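Local coordinates for peptide synthetase, module 7 (Actinoplanes teichomyceticus, PDB 4TX3), which forms a condensation-type domain of a non-ribosomal peptide synthetase, probably serving as a docking platform for cytochrome P450 enzymes that crosslink the carrier-bound peptide, at residues V43-R48 against T385-T390; R306-R311 against E333-L338; S315-F320 against G451-D456; G236-R241 against T431-A436; P6-V11 against A184-R189. One frame throughout, in Å; residues are numbered along the deposited sequence.

How the contacts relate
The five contacts differ in burial and chemistry. Contact 4 is the most thoroughly buried, an alanine-faced helix resting on a strand with no polar bond between them. Contact 2 is likewise without hydrogen bonds, joining a strand to the tail of the helix that follows it in the chain. Contact 3 adjoins contact 2 in sequence: 315-320 leads from that strand into that helix, but near the surface, where backbone and charged groups bond. Contacts 1 and 5 are also partly buried and mix apolar packing with polar bonds: contact 1 pairs strands and adds a salt bridge, whereas contact 5 lays a loop without regular structure over a helix.

Contact 1: residues V43-R48 against T385-T390; sequences VALRLR and TSVEPT
Glu388 OE2 is gripped twice by the guanidinium of Arg46. The main bond comes from Arg46 NE to Glu388 OE2 (2.8 Å), on the syn side of the carboxylate; a weak second one runs from Arg46 NH2 to the same oxygen, and another weak one from NH2 to OE1. The two flat groups are twisted 48° apart, so this salt bridge is not a coplanar fork. Both chains bend to reach it: Arg46 leaves its strand with CG anti to the backbone N and turns at chi3 (-70°), while Glu388 turns at chi2 (82°). Arg46 also pairs through NH1 with Glu134 and through NH2 with Glu100; together the three acids probably balance the charge of the guanidinium and fix its rotation.

Behind the side chains the backbones run antiparallel. Arg46 and Ser386 form a hydrogen-bonded pair, Arg46 N to Ser386 O at 2.8 Å and Ser386 N to Arg46 O at 3.1 Å. Past this pair, a water accepts from Ala44 N (2.9 Å), donates to Glu388 O and bonds Thr390 OG1. On the other face, Leu47 CD2 meets Thr385 CG2 at 3.9 Å, and Leu45 CD2 lies 4.2 Å from Val387 CG2; Thr385 OG1 bonds the carbonyl of Ala378.

Strand 383-388 is the outermost strand of its sheet within this chain, and 40-49 separates it from strand 134-142. Leu103 and Leu107 of helix 103-112 lie against the face carrying Ala44, Arg46 and Glu388, and Phe155 of helix 148-166 packs on Leu45 from the other.

Contact 2: residues R306-R311 against E333-L338; sequences RPFPVR and EARQHL
Arg306 opens the contact with the end of its extended chain, NH1 lying 3.7 Å from Leu338 CD1 and almost as near to CB. The two side chains cross at about a right angle. Its NE donates to the carbonyl of Pro289, outside the two segments, while Leu338 meets the guanidinium by van der Waals contact alone.

Two residues on, Phe308 carries most of the packing. With CG anti to the backbone N (chi1 173°), its ring projects into the bend formed by 333-338. Leu338 CD2 presses close to Phe308 CD1 (3.4 Å), Ala334 CB reaches the ring edge at CE1 (3.6 Å), and Arg335 NH1 approaches CE2, its guanidinium 79° from the ring plane. Replacing this phenylalanine by an alanine would probably open a gap between strand and helix end and leave Leu338 and Ala334 without their main apolar partner across the contact.

The bend is a type I turn, closed by His337 N to Ala334 O (2.9 Å), and it swings Leu338 back over the strand. Strand 306-313 leads into helix 320-334, whose C-terminal end comes back against Phe308, a beta-alpha unit consistent with the chloramphenicol acetyltransferase-like fold of condensation domains.

Contact 3: residues S315-F320 against G451-D456; sequences SADPTF and GRRISD
Arg453 lies along Asp317 and Thr319 for the whole length of its side chain. Its CB sits 3.4 Å from Asp317 OD2, and CG and CD pass in front of the Asp317 carbonyl oxygen, CD coming within 3.3 Å of it. The chain runs extended from CG to NE, and at its end the methyl CG2 of Thr319 rests over the centre of the guanidinium face, 3.7 Å from CZ. NH1 finally turns to Asp317 O and bonds it nearly straight (3.1 Å, 165°), with the oxygen in the guanidinium plane. The same NH1 has a long, weak ion pair with Glu322.

The Asp317 carboxylate, beside the start of the arginine chain, turns its oxygens to Ser455. OD2 takes the serine hydroxyl on its syn side, at a distance too short to be trusted in detail, and OD1 receives a weak bond from Ser455 N. Between the backbones, Phe320 N donates to Arg452 O (2.8 Å) at the start of helix 320-334, where Thr319 is the N-cap. Pro318 O receives a weaker bond from Ile454 N. Beneath, Pro318 CD meets Ile454 CD1 at 3.7 Å, and Met271 of helix 261-278 packs on that isoleucine.

Arg453 thus bonds the Asp317 carbonyl while the carboxylate accepts from Ser455; Asp317 OD2 and Arg453 NE stay 5.0 Å apart, and their opposite charges would probably attract only at a distance.

Contact 4: residues G236-R241 against T431-A436; sequences GTVALR and TAASLA
Apolar contacts between Val238, Leu240 and three alanines make up nearly all of the meeting between strand and helix. Ala436 CB is wedged between Val238 and Leu240, 3.7 Å from Val238 CG2 and 4.0 Å from Leu240 CD1. The other methyl of Val238, CG1, reaches toward the preceding helical turn, lying 4.3 Å from Ala432 CB and 4.4 Å from Ala433 CB. With chi1 at -62°, the valine places CG2 between its own N and carbonyl carbon, where this methyl meets both Ala436 CB and the Ala432 carbonyl.

Contact with the backbone adds little. Val238 CG2 lies 3.7 Å from Ala432 O, an oxygen already bonded to Ala436 N within the helix (2.9 Å). No hydrogen bond links the segments; backbone groups of Gly236, Val238 and Leu240 pair instead with strand 413-423, as in the bonding of Val238 with Leu420.

The short axes run 28° apart and come within 8.4 Å. Such closeness is consistent with the alanines, whose single methyls let helix 429-448 settle near the strand. Cohesion here therefore rests on shape and the exclusion of water, with no charged or hydrogen-bonding group to set the direction of approach.

Contact 5: residues P6-V11 against A184-R189; sequences PALEAV and AIWEQR
The indole of Trp186 is met on one face by Leu8 and at its edge by Pro6. Leu8 CB stands 3.9 Å above the centroid of the five-membered ring, only 8° off the normal, a CH-pi contact. Its CD1 follows, 3.9 Å from Trp186 CG. In the ring plane, NE1 donates to Pro6 O (2.7 Å, 155°); seen from the carbonyl, the donor lies well above its plane, 46° out of it. The proline and tryptophan side chains cross at about a right angle, bringing Pro6 CG to 3.9 Å from Trp186 CD1. With CG anti to the backbone N, the tryptophan carries its ring out from the helix, against residues 6-8. A leucine in place of Trp186 would probably leave the Pro6 carbonyl without its donor and Leu8 without a flat face to rest on.

The chain 6-11 has no regular structure and runs ahead of helix 21-28, draped over one side of helix 180-191, so that N-terminal residues pack on a helix far along the sequence. One turn further on, Arg189 CB touches Pro6 CG at 4.0 Å.

At the other end, Val11 CG1 and Ile185 CD1 meet tip to tip (3.7 Å), while Val11 CG2 approaches the guanidinium of Arg189, 3.8 Å from NH1. Val11 N bonds Asp182, on the same helix. A water lying at the guanidinium edge accepts from Arg189 NH1 and donates to Glu9 OE1, bridging two opposite charges that do not touch directly.

Contact 1: residues V43-R48 against T385-T390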
# COMPACT_ATOMS: atom_id res chain seq x y z
N VAL B 43 -18.40 -4.13 -7.69
CA VAL B 43 -17.20 -4.55 -8.36
C VAL B 43 -17.47 -5.94 -8.91
O VAL B 43 -18.13 -6.75 -8.27
CB VAL B 43 -15.99 -4.55 -7.42
CG1 VAL B 43 -14.77 -5.23 -8.07
CG2 VAL B 43 -15.66 -3.11 -7.03
N ALA B 44 -16.99 -6.21 -10.13
CA ALA B 44 -17.03 -7.55 -10.69
C ALA B 44 -15.62 -8.01 -11.12
O ALA B 44 -14.89 -7.27 -11.78
CB ALA B 44 -18.00 -7.58 -11.87
N LEU B 45 -15.23 -9.22 -10.76
CA LEU B 45 -13.96 -9.80 -11.20
C LEU B 45 -14.17 -10.93 -12.17
O LEU B 45 -14.96 -11.84 -11.91
CB LEU B 45 -13.15 -10.33 -10.03
CG LEU B 45 -12.84 -9.32 -8.96
CD1 LEU B 45 -11.91 -9.98 -7.97
CD2 LEU B 45 -12.22 -8.07 -9.57
N ARG B 46 -13.43 -10.90 -13.28
CA ARG B 46 -13.37 -12.05 -14.18
C ARG B 46 -12.34 -13.02 -13.65
O ARG B 46 -11.25 -12.62 -13.22
CB ARG B 46 -13.03 -11.63 -15.61
CG ARG B 46 -13.05 -12.79 -16.60
CD ARG B 46 -12.97 -12.31 -18.04
NE ARG B 46 -14.19 -11.65 -18.46
CZ ARG B 46 -15.18 -12.25 -19.12
NH1 ARG B 46 -15.08 -13.53 -19.43
NH2 ARG B 46 -16.26 -11.56 -19.47
N LEU B 47 -12.68 -14.30 -13.65
CA LEU B 47 -11.80 -15.32 -13.08
C LEU B 47 -11.59 -16.45 -14.11
O LEU B 47 -12.54 -17.15 -14.48
CB LEU B 47 -12.41 -15.87 -11.78
CG LEU B 47 -12.95 -14.87 -10.73
CD1 LEU B 47 -13.76 -15.58 -9.63
CD2 LEU B 47 -11.84 -14.04 -10.10
N ARG B 48 -10.35 -16.60 -14.57
CA ARG B 48 -10.01 -17.60 -15.59
C ARG B 48 -9.11 -18.69 -15.02
O ARG B 48 -8.00 -18.40 -14.56
CB ARG B 48 -9.33 -16.94 -16.79
CG ARG B 48 -10.10 -15.77 -17.37
CD ARG B 48 -9.26 -14.97 -18.35
NE ARG B 48 -8.23 -14.17 -17.69
CZ ARG B 48 -7.13 -13.71 -18.29
NH1 ARG B 48 -6.91 -13.98 -19.58
NH2 ARG B 48 -6.25 -12.98 -17.61
N THR B 385 -6.95 -13.19 -12.76
CA THR B 385 -8.06 -12.35 -12.35
C THR B 385 -7.98 -10.97 -12.98
O THR B 385 -6.90 -10.49 -13.27
CB THR B 385 -8.11 -12.23 -10.83
OG1 THR B 385 -7.01 -11.43 -10.38
CG2 THR B 385 -8.00 -13.60 -10.19
N SER B 386 -9.12 -10.34 -13.21
CA SER B 386 -9.14 -9.00 -13.78
C SER B 386 -10.45 -8.30 -13.46
O SER B 386 -11.43 -8.96 -13.12
CB SER B 386 -8.92 -9.06 -15.29
OG SER B 386 -9.94 -9.83 -15.91
N VAL B 387 -10.48 -6.98 -13.58
CA VAL B 387 -11.70 -6.24 -13.30
C VAL B 387 -12.64 -6.24 -14.49
O VAL B 387 -12.30 -5.76 -15.58
CB VAL B 387 -11.43 -4.79 -12.87
CG1 VAL B 387 -12.75 -4.08 -12.60
CG2 VAL B 387 -10.56 -4.76 -11.63
N GLU B 388 -13.82 -6.80 -14.28
CA GLU B 388 -14.86 -6.80 -15.28
C GLU B 388 -15.58 -5.47 -15.21
O GLU B 388 -16.09 -5.09 -14.14
CB GLU B 388 -15.82 -7.97 -15.04
CG GLU B 388 -16.97 -8.05 -16.04
CD GLU B 388 -16.59 -8.73 -17.34
OE1 GLU B 388 -17.41 -8.67 -18.28
OE2 GLU B 388 -15.49 -9.34 -17.42
N PRO B 389 -15.64 -4.75 -16.33
CA PRO B 389 -16.25 -3.41 -16.33
C PRO B 389 -17.72 -3.42 -15.90
O PRO B 389 -18.51 -4.16 -16.47
CB PRO B 389 -16.10 -2.94 -17.78
CG PRO B 389 -15.89 -4.17 -18.57
CD PRO B 389 -15.21 -5.16 -17.68
N THR B 390 -18.06 -2.63 -14.89
CA THR B 390 -19.47 -2.43 -14.52
C THR B 390 -19.86 -0.96 -14.65
O THR B 390 -19.01 -0.10 -14.88
CB THR B 390 -19.78 -2.90 -13.08
OG1 THR B 390 -18.73 -2.46 -12.21
CG2 THR B 390 -19.88 -4.42 -13.02
O HOH W 1 -16.55 -3.92 -11.80

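Contact 2: residues R306-R311 against E333-L338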
# COMPACT_ATOMS: atom_id res chain seq x y z
N ARG B 306 -15.18 10.74 4.12
CA ARG B 306 -15.87 11.90 4.73
C ARG B 306 -15.98 13.10 3.81
O ARG B 306 -14.95 13.63 3.36
CB ARG B 306 -15.12 12.31 5.98
CG ARG B 306 -13.67 12.05 5.81
CD ARG B 306 -12.95 11.92 7.10
NE ARG B 306 -11.54 11.79 6.81
CZ ARG B 306 -10.60 12.45 7.45
NH1 ARG B 306 -10.94 13.29 8.43
NH2 ARG B 306 -9.32 12.29 7.11
N PRO B 307 -17.22 13.54 3.54
CA PRO B 307 -17.47 14.77 2.78
C PRO B 307 -16.85 15.96 3.48
O PRO B 307 -16.74 15.99 4.70
CB PRO B 307 -19.00 14.87 2.76
CG PRO B 307 -19.48 13.48 3.00
CD PRO B 307 -18.47 12.87 3.94
N PHE B 308 -16.42 16.93 2.69
CA PHE B 308 -15.61 18.05 3.14
C PHE B 308 -15.88 19.24 2.21
O PHE B 308 -15.34 19.31 1.10
CB PHE B 308 -14.13 17.65 3.15
CG PHE B 308 -13.19 18.79 3.44
CD1 PHE B 308 -13.34 19.55 4.59
CD2 PHE B 308 -12.15 19.09 2.57
CE1 PHE B 308 -12.47 20.61 4.88
CE2 PHE B 308 -11.28 20.15 2.83
CZ PHE B 308 -11.44 20.92 3.99
N PRO B 309 -16.76 20.15 2.65
CA PRO B 309 -17.20 21.32 1.87
C PRO B 309 -16.31 22.52 2.12
O PRO B 309 -16.02 22.81 3.27
CB PRO B 309 -18.60 21.57 2.40
CG PRO B 309 -18.49 21.17 3.84
CD PRO B 309 -17.55 20.00 3.88
N VAL B 310 -15.89 23.20 1.07
CA VAL B 310 -15.09 24.40 1.23
C VAL B 310 -15.76 25.55 0.50
O VAL B 310 -16.10 25.46 -0.68
CB VAL B 310 -13.65 24.21 0.73
CG1 VAL B 310 -12.90 25.54 0.72
CG2 VAL B 310 -12.93 23.20 1.64
N ARG B 311 -16.00 26.62 1.25
CA ARG B 311 -16.69 27.77 0.71
C ARG B 311 -15.65 28.73 0.15
O ARG B 311 -14.63 28.99 0.80
CB ARG B 311 -17.53 28.44 1.78
CG ARG B 311 -18.36 29.60 1.30
CD ARG B 311 -19.03 30.27 2.49
NE ARG B 311 -20.00 31.26 2.08
CZ ARG B 311 -20.93 31.76 2.89
NH1 ARG B 311 -21.00 31.35 4.15
NH2 ARG B 311 -21.80 32.66 2.44
N GLU B 333 -7.70 26.16 7.08
CA GLU B 333 -8.51 26.38 8.28
C GLU B 333 -9.57 25.27 8.50
O GLU B 333 -9.71 24.75 9.60
CB GLU B 333 -9.18 27.75 8.20
CG GLU B 333 -9.50 28.39 9.55
CD GLU B 333 -10.39 29.63 9.42
OE1 GLU B 333 -10.78 29.98 8.28
OE2 GLU B 333 -10.71 30.25 10.47
N ALA B 334 -10.30 24.92 7.45
CA ALA B 334 -11.37 23.92 7.57
C ALA B 334 -10.80 22.54 7.90
O ALA B 334 -11.41 21.80 8.67
CB ALA B 334 -12.20 23.86 6.30
N ARG B 335 -9.65 22.22 7.31
CA ARG B 335 -8.88 20.98 7.53
C ARG B 335 -8.79 20.55 8.99
O ARG B 335 -8.69 19.38 9.30
CB ARG B 335 -7.45 21.17 7.01
CG ARG B 335 -6.83 19.95 6.38
CD ARG B 335 -7.08 19.92 4.88
NE ARG B 335 -6.78 18.61 4.28
CZ ARG B 335 -7.07 18.28 3.03
NH1 ARG B 335 -7.66 19.16 2.23
NH2 ARG B 335 -6.78 17.07 2.57
N GLN B 336 -8.82 21.53 9.89
CA GLN B 336 -8.60 21.26 11.29
C GLN B 336 -9.87 20.93 12.06
O GLN B 336 -9.81 20.58 13.24
CB GLN B 336 -7.91 22.47 11.92
CG GLN B 336 -6.51 22.69 11.40
CD GLN B 336 -5.92 23.99 11.89
OE1 GLN B 336 -6.65 24.96 12.12
NE2 GLN B 336 -4.60 24.01 12.06
N HIS B 337 -11.02 21.02 11.39
CA HIS B 337 -12.29 20.82 12.06
C HIS B 337 -13.10 19.69 11.43
O HIS B 337 -14.28 19.87 11.14
CB HIS B 337 -13.09 22.12 12.03
CG HIS B 337 -12.30 23.32 12.49
ND1 HIS B 337 -12.23 23.69 13.82
CD2 HIS B 337 -11.56 24.21 11.81
CE1 HIS B 337 -11.47 24.76 13.93
NE2 HIS B 337 -11.05 25.10 12.73
N LEU B 338 -12.45 18.54 11.24
CA LEU B 338 -13.06 17.43 10.50
C LEU B 338 -13.66 16.32 11.38
O LEU B 338 -14.18 15.35 10.85
CB LEU B 338 -12.04 16.80 9.56
CG LEU B 338 -11.54 17.71 8.45
CD1 LEU B 338 -10.70 16.90 7.47
CD2 LEU B 338 -12.73 18.39 7.76

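Contact 3: residues S315-F320 against G451-D456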
# COMPACT_ATOMS: atom_id res chain seq x y z
N SER B 315 -15.53 37.28 -5.25
CA SER B 315 -15.83 38.66 -5.58
C SER B 315 -14.57 39.44 -5.95
O SER B 315 -13.46 39.03 -5.62
CB SER B 315 -16.56 39.35 -4.42
OG SER B 315 -15.77 39.34 -3.23
N ALA B 316 -14.78 40.56 -6.67
CA ALA B 316 -13.75 41.52 -7.10
C ALA B 316 -12.85 41.03 -8.23
O ALA B 316 -11.68 41.37 -8.27
CB ALA B 316 -12.91 41.96 -5.93
N ASP B 317 -13.42 40.26 -9.16
CA ASP B 317 -12.72 39.75 -10.33
C ASP B 317 -11.28 39.30 -10.06
O ASP B 317 -10.33 39.85 -10.63
CB ASP B 317 -12.73 40.80 -11.44
CG ASP B 317 -12.71 40.18 -12.82
OD1 ASP B 317 -13.43 39.17 -13.04
OD2 ASP B 317 -11.97 40.69 -13.69
N PRO B 318 -11.11 38.30 -9.18
CA PRO B 318 -9.79 37.84 -8.75
C PRO B 318 -8.95 37.19 -9.87
O PRO B 318 -9.48 36.50 -10.74
CB PRO B 318 -10.12 36.79 -7.68
CG PRO B 318 -11.61 36.85 -7.47
CD PRO B 318 -12.19 37.43 -8.69
N THR B 319 -7.64 37.42 -9.83
CA THR B 319 -6.72 36.60 -10.61
C THR B 319 -6.83 35.15 -10.15
O THR B 319 -7.26 34.88 -9.01
CB THR B 319 -5.28 37.03 -10.45
OG1 THR B 319 -4.85 36.71 -9.11
CG2 THR B 319 -5.14 38.52 -10.69
N PHE B 320 -6.45 34.22 -11.03
CA PHE B 320 -6.38 32.81 -10.67
C PHE B 320 -5.60 32.62 -9.39
O PHE B 320 -6.03 31.91 -8.48
CB PHE B 320 -5.74 31.99 -11.80
CG PHE B 320 -5.37 30.60 -11.40
CD1 PHE B 320 -6.36 29.65 -11.17
CD2 PHE B 320 -4.04 30.24 -11.23
CE1 PHE B 320 -6.02 28.36 -10.78
CE2 PHE B 320 -3.69 28.94 -10.85
CZ PHE B 320 -4.68 28.00 -10.63
N GLY B 451 -2.11 34.85 -13.95
CA GLY B 451 -2.58 36.14 -13.47
C GLY B 451 -3.91 36.54 -14.08
O GLY B 451 -4.47 37.60 -13.78
N ARG B 452 -4.42 35.69 -14.95
CA ARG B 452 -5.69 35.95 -15.61
C ARG B 452 -6.85 36.01 -14.61
O ARG B 452 -6.90 35.23 -13.64
CB ARG B 452 -5.94 34.89 -16.68
CG ARG B 452 -7.24 35.10 -17.43
CD ARG B 452 -7.21 34.40 -18.78
NE ARG B 452 -5.94 34.64 -19.47
CZ ARG B 452 -5.77 34.42 -20.76
NH1 ARG B 452 -6.79 33.98 -21.50
NH2 ARG B 452 -4.58 34.65 -21.32
N ARG B 453 -7.78 36.93 -14.84
CA ARG B 453 -8.94 37.10 -13.96
C ARG B 453 -10.16 36.41 -14.54
O ARG B 453 -10.20 36.10 -15.75
CB ARG B 453 -9.25 38.58 -13.74
CG ARG B 453 -8.07 39.35 -13.20
CD ARG B 453 -8.33 40.85 -13.10
NE ARG B 453 -7.12 41.52 -12.62
CZ ARG B 453 -6.84 41.74 -11.34
NH1 ARG B 453 -7.68 41.36 -10.39
NH2 ARG B 453 -5.70 42.34 -11.00
N ILE B 454 -11.16 36.18 -13.68
CA ILE B 454 -12.38 35.47 -14.03
C ILE B 454 -13.04 35.99 -15.31
O ILE B 454 -13.47 35.22 -16.19
CB ILE B 454 -13.41 35.56 -12.88
CG1 ILE B 454 -12.90 34.80 -11.65
CG2 ILE B 454 -14.74 34.99 -13.30
CD1 ILE B 454 -13.91 34.75 -10.50
N SER B 455 -13.09 37.32 -15.41
CA SER B 455 -13.73 38.02 -16.52
C SER B 455 -12.98 37.91 -17.86
O SER B 455 -13.56 38.13 -18.91
CB SER B 455 -13.90 39.49 -16.17
OG SER B 455 -12.63 40.11 -16.04
N ASP B 456 -11.68 37.60 -17.80
CA ASP B 456 -10.90 37.37 -19.01
C ASP B 456 -10.83 35.90 -19.45
O ASP B 456 -10.07 35.59 -20.35
CB ASP B 456 -9.45 37.84 -18.86
CG ASP B 456 -9.32 39.19 -18.20
OD1 ASP B 456 -10.19 40.07 -18.45
OD2 ASP B 456 -8.31 39.36 -17.46

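Contact 4: residues G236-R241 against T431-A436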
# COMPACT_ATOMS: atom_id res chain seq x y z
N GLY B 236 -24.68 9.96 -15.89
CA GLY B 236 -23.93 9.79 -17.12
C GLY B 236 -22.51 10.25 -16.88
O GLY B 236 -22.22 10.85 -15.84
N THR B 237 -21.61 9.97 -17.81
CA THR B 237 -20.25 10.46 -17.70
C THR B 237 -19.75 11.01 -19.00
O THR B 237 -20.30 10.72 -20.05
CB THR B 237 -19.28 9.36 -17.23
OG1 THR B 237 -19.33 8.25 -18.13
CG2 THR B 237 -19.64 8.88 -15.85
N VAL B 238 -18.71 11.85 -18.92
CA VAL B 238 -17.98 12.36 -20.07
C VAL B 238 -16.50 12.37 -19.69
O VAL B 238 -16.13 12.80 -18.59
CB VAL B 238 -18.44 13.79 -20.49
CG1 VAL B 238 -19.89 13.77 -20.91
CG2 VAL B 238 -18.26 14.79 -19.36
N ALA B 239 -15.65 11.88 -20.59
CA ALA B 239 -14.22 11.86 -20.35
C ALA B 239 -13.66 13.26 -20.48
O ALA B 239 -14.33 14.18 -20.94
CB ALA B 239 -13.51 10.92 -21.30
N LEU B 240 -12.40 13.40 -20.10
CA LEU B 240 -11.81 14.70 -19.96
C LEU B 240 -10.30 14.53 -19.87
O LEU B 240 -9.84 13.68 -19.09
CB LEU B 240 -12.40 15.38 -18.72
CG LEU B 240 -11.87 16.62 -18.03
CD1 LEU B 240 -12.93 17.04 -17.05
CD2 LEU B 240 -10.59 16.34 -17.28
N ARG B 241 -9.54 15.30 -20.64
CA ARG B 241 -8.09 15.28 -20.52
C ARG B 241 -7.47 16.68 -20.48
O ARG B 241 -7.91 17.56 -21.20
CB ARG B 241 -7.47 14.49 -21.68
CG ARG B 241 -5.97 14.24 -21.46
CD ARG B 241 -5.18 13.87 -22.71
NE ARG B 241 -3.75 14.04 -22.45
CZ ARG B 241 -2.98 13.12 -21.87
NH1 ARG B 241 -3.50 11.95 -21.50
NH2 ARG B 241 -1.70 13.37 -21.65
N THR B 431 -24.58 19.18 -22.49
CA THR B 431 -24.37 20.15 -21.44
C THR B 431 -23.14 19.79 -20.60
O THR B 431 -22.32 20.65 -20.30
CB THR B 431 -25.60 20.26 -20.52
OG1 THR B 431 -26.76 20.47 -21.33
CG2 THR B 431 -25.45 21.43 -19.56
N ALA B 432 -23.00 18.51 -20.26
CA ALA B 432 -21.90 18.08 -19.41
C ALA B 432 -20.59 18.07 -20.17
O ALA B 432 -19.53 18.29 -19.59
CB ALA B 432 -22.18 16.72 -18.85
N ALA B 433 -20.68 17.82 -21.47
CA ALA B 433 -19.51 17.79 -22.33
C ALA B 433 -18.90 19.19 -22.49
O ALA B 433 -17.68 19.34 -22.52
CB ALA B 433 -19.88 17.20 -23.68
N SER B 434 -19.76 20.20 -22.59
CA SER B 434 -19.33 21.59 -22.60
C SER B 434 -18.61 21.98 -21.31
O SER B 434 -17.54 22.59 -21.33
CB SER B 434 -20.53 22.51 -22.80
OG SER B 434 -21.21 22.19 -23.99
N LEU B 435 -19.22 21.62 -20.19
CA LEU B 435 -18.62 21.84 -18.89
C LEU B 435 -17.25 21.21 -18.80
O LEU B 435 -16.31 21.86 -18.38
CB LEU B 435 -19.50 21.28 -17.78
CG LEU B 435 -20.32 22.33 -17.02
CD1 LEU B 435 -21.27 21.63 -16.08
CD2 LEU B 435 -19.39 23.30 -16.29
N ALA B 436 -17.15 19.94 -19.20
CA ALA B 436 -15.88 19.23 -19.13
C ALA B 436 -14.85 19.92 -20.01
O ALA B 436 -13.73 20.18 -19.56
CB ALA B 436 -16.04 17.78 -19.53

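Contact 5: residues P6-V11 against A184-R189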
# COMPACT_ATOMS: atom_id res chain seq x y z
N PRO B 6 -11.85 11.46 22.69
CA PRO B 6 -11.70 10.21 23.44
C PRO B 6 -10.82 9.21 22.68
O PRO B 6 -10.66 9.30 21.47
CB PRO B 6 -13.14 9.70 23.59
CG PRO B 6 -13.88 10.38 22.47
CD PRO B 6 -13.25 11.72 22.31
N ALA B 7 -10.24 8.27 23.40
CA ALA B 7 -9.45 7.24 22.75
C ALA B 7 -10.32 6.39 21.84
O ALA B 7 -11.42 5.97 22.20
CB ALA B 7 -8.76 6.36 23.76
N LEU B 8 -9.81 6.16 20.64
CA LEU B 8 -10.39 5.20 19.73
C LEU B 8 -9.85 3.83 20.11
O LEU B 8 -8.66 3.56 19.97
CB LEU B 8 -10.06 5.56 18.28
CG LEU B 8 -10.44 4.57 17.17
CD1 LEU B 8 -11.94 4.33 17.14
CD2 LEU B 8 -9.93 5.05 15.81
N GLU B 9 -10.70 2.97 20.65
CA GLU B 9 -10.24 1.66 21.08
C GLU B 9 -11.37 0.65 21.06
O GLU B 9 -12.55 1.02 20.95
CB GLU B 9 -9.62 1.74 22.48
CG GLU B 9 -10.58 2.18 23.59
CD GLU B 9 -9.92 2.13 24.97
OE1 GLU B 9 -10.49 2.68 25.94
OE2 GLU B 9 -8.83 1.54 25.09
N ALA B 10 -11.02 -0.63 21.15
CA ALA B 10 -12.00 -1.69 21.28
C ALA B 10 -12.86 -1.41 22.50
O ALA B 10 -12.37 -0.93 23.51
CB ALA B 10 -11.32 -3.04 21.40
N VAL B 11 -14.15 -1.71 22.40
CA VAL B 11 -15.07 -1.33 23.46
C VAL B 11 -16.02 -2.49 23.73
O VAL B 11 -16.38 -3.21 22.81
CB VAL B 11 -15.83 -0.04 23.06
CG1 VAL B 11 -17.26 -0.03 23.56
CG2 VAL B 11 -15.05 1.20 23.51
N ALA B 184 -18.09 3.62 15.64
CA ALA B 184 -19.39 4.26 15.85
C ALA B 184 -19.57 4.79 17.27
O ALA B 184 -20.11 5.88 17.48
CB ALA B 184 -20.52 3.29 15.51
N ILE B 185 -19.11 4.01 18.25
CA ILE B 185 -19.25 4.39 19.65
C ILE B 185 -18.30 5.52 19.99
O ILE B 185 -18.61 6.37 20.82
CB ILE B 185 -19.01 3.19 20.58
CG1 ILE B 185 -20.17 2.20 20.48
CG2 ILE B 185 -18.84 3.65 22.03
CD1 ILE B 185 -19.86 0.84 21.03
N TRP B 186 -17.16 5.53 19.31
CA TRP B 186 -16.20 6.62 19.44
C TRP B 186 -16.78 7.94 18.95
O TRP B 186 -16.68 8.96 19.64
CB TRP B 186 -14.95 6.28 18.65
CG TRP B 186 -13.89 7.32 18.67
CD1 TRP B 186 -13.15 7.71 19.73
CD2 TRP B 186 -13.42 8.09 17.55
NE1 TRP B 186 -12.24 8.67 19.36
CE2 TRP B 186 -12.39 8.92 18.03
CE3 TRP B 186 -13.78 8.14 16.20
CZ2 TRP B 186 -11.71 9.81 17.20
CZ3 TRP B 186 -13.09 9.02 15.38
CH2 TRP B 186 -12.07 9.85 15.88
N GLU B 187 -17.36 7.93 17.74
CA GLU B 187 -18.00 9.12 17.18
C GLU B 187 -19.12 9.61 18.09
O GLU B 187 -19.28 10.81 18.31
CB GLU B 187 -18.56 8.86 15.77
CG GLU B 187 -19.28 10.09 15.21
CD GLU B 187 -19.93 9.87 13.86
OE1 GLU B 187 -19.17 9.58 12.90
OE2 GLU B 187 -21.18 9.99 13.75
N GLN B 188 -19.91 8.68 18.63
CA GLN B 188 -20.97 9.07 19.54
C GLN B 188 -20.39 9.75 20.79
O GLN B 188 -20.91 10.77 21.23
CB GLN B 188 -21.81 7.86 19.94
CG GLN B 188 -22.91 8.21 20.90
CD GLN B 188 -23.55 6.98 21.51
OE1 GLN B 188 -24.61 6.54 21.06
NE2 GLN B 188 -22.92 6.44 22.56
N ARG B 189 -19.33 9.18 21.35
CA ARG B 189 -18.68 9.75 22.53
C ARG B 189 -18.14 11.14 22.25
O ARG B 189 -18.16 12.03 23.10
CB ARG B 189 -17.55 8.85 23.03
CG ARG B 189 -18.04 7.63 23.77
CD ARG B 189 -16.90 6.70 24.09
NE ARG B 189 -17.37 5.52 24.81
CZ ARG B 189 -16.57 4.56 25.26
NH1 ARG B 189 -15.25 4.65 25.07
NH2 ARG B 189 -17.08 3.52 25.91
O HOH W 2 -13.32 2.88 26.13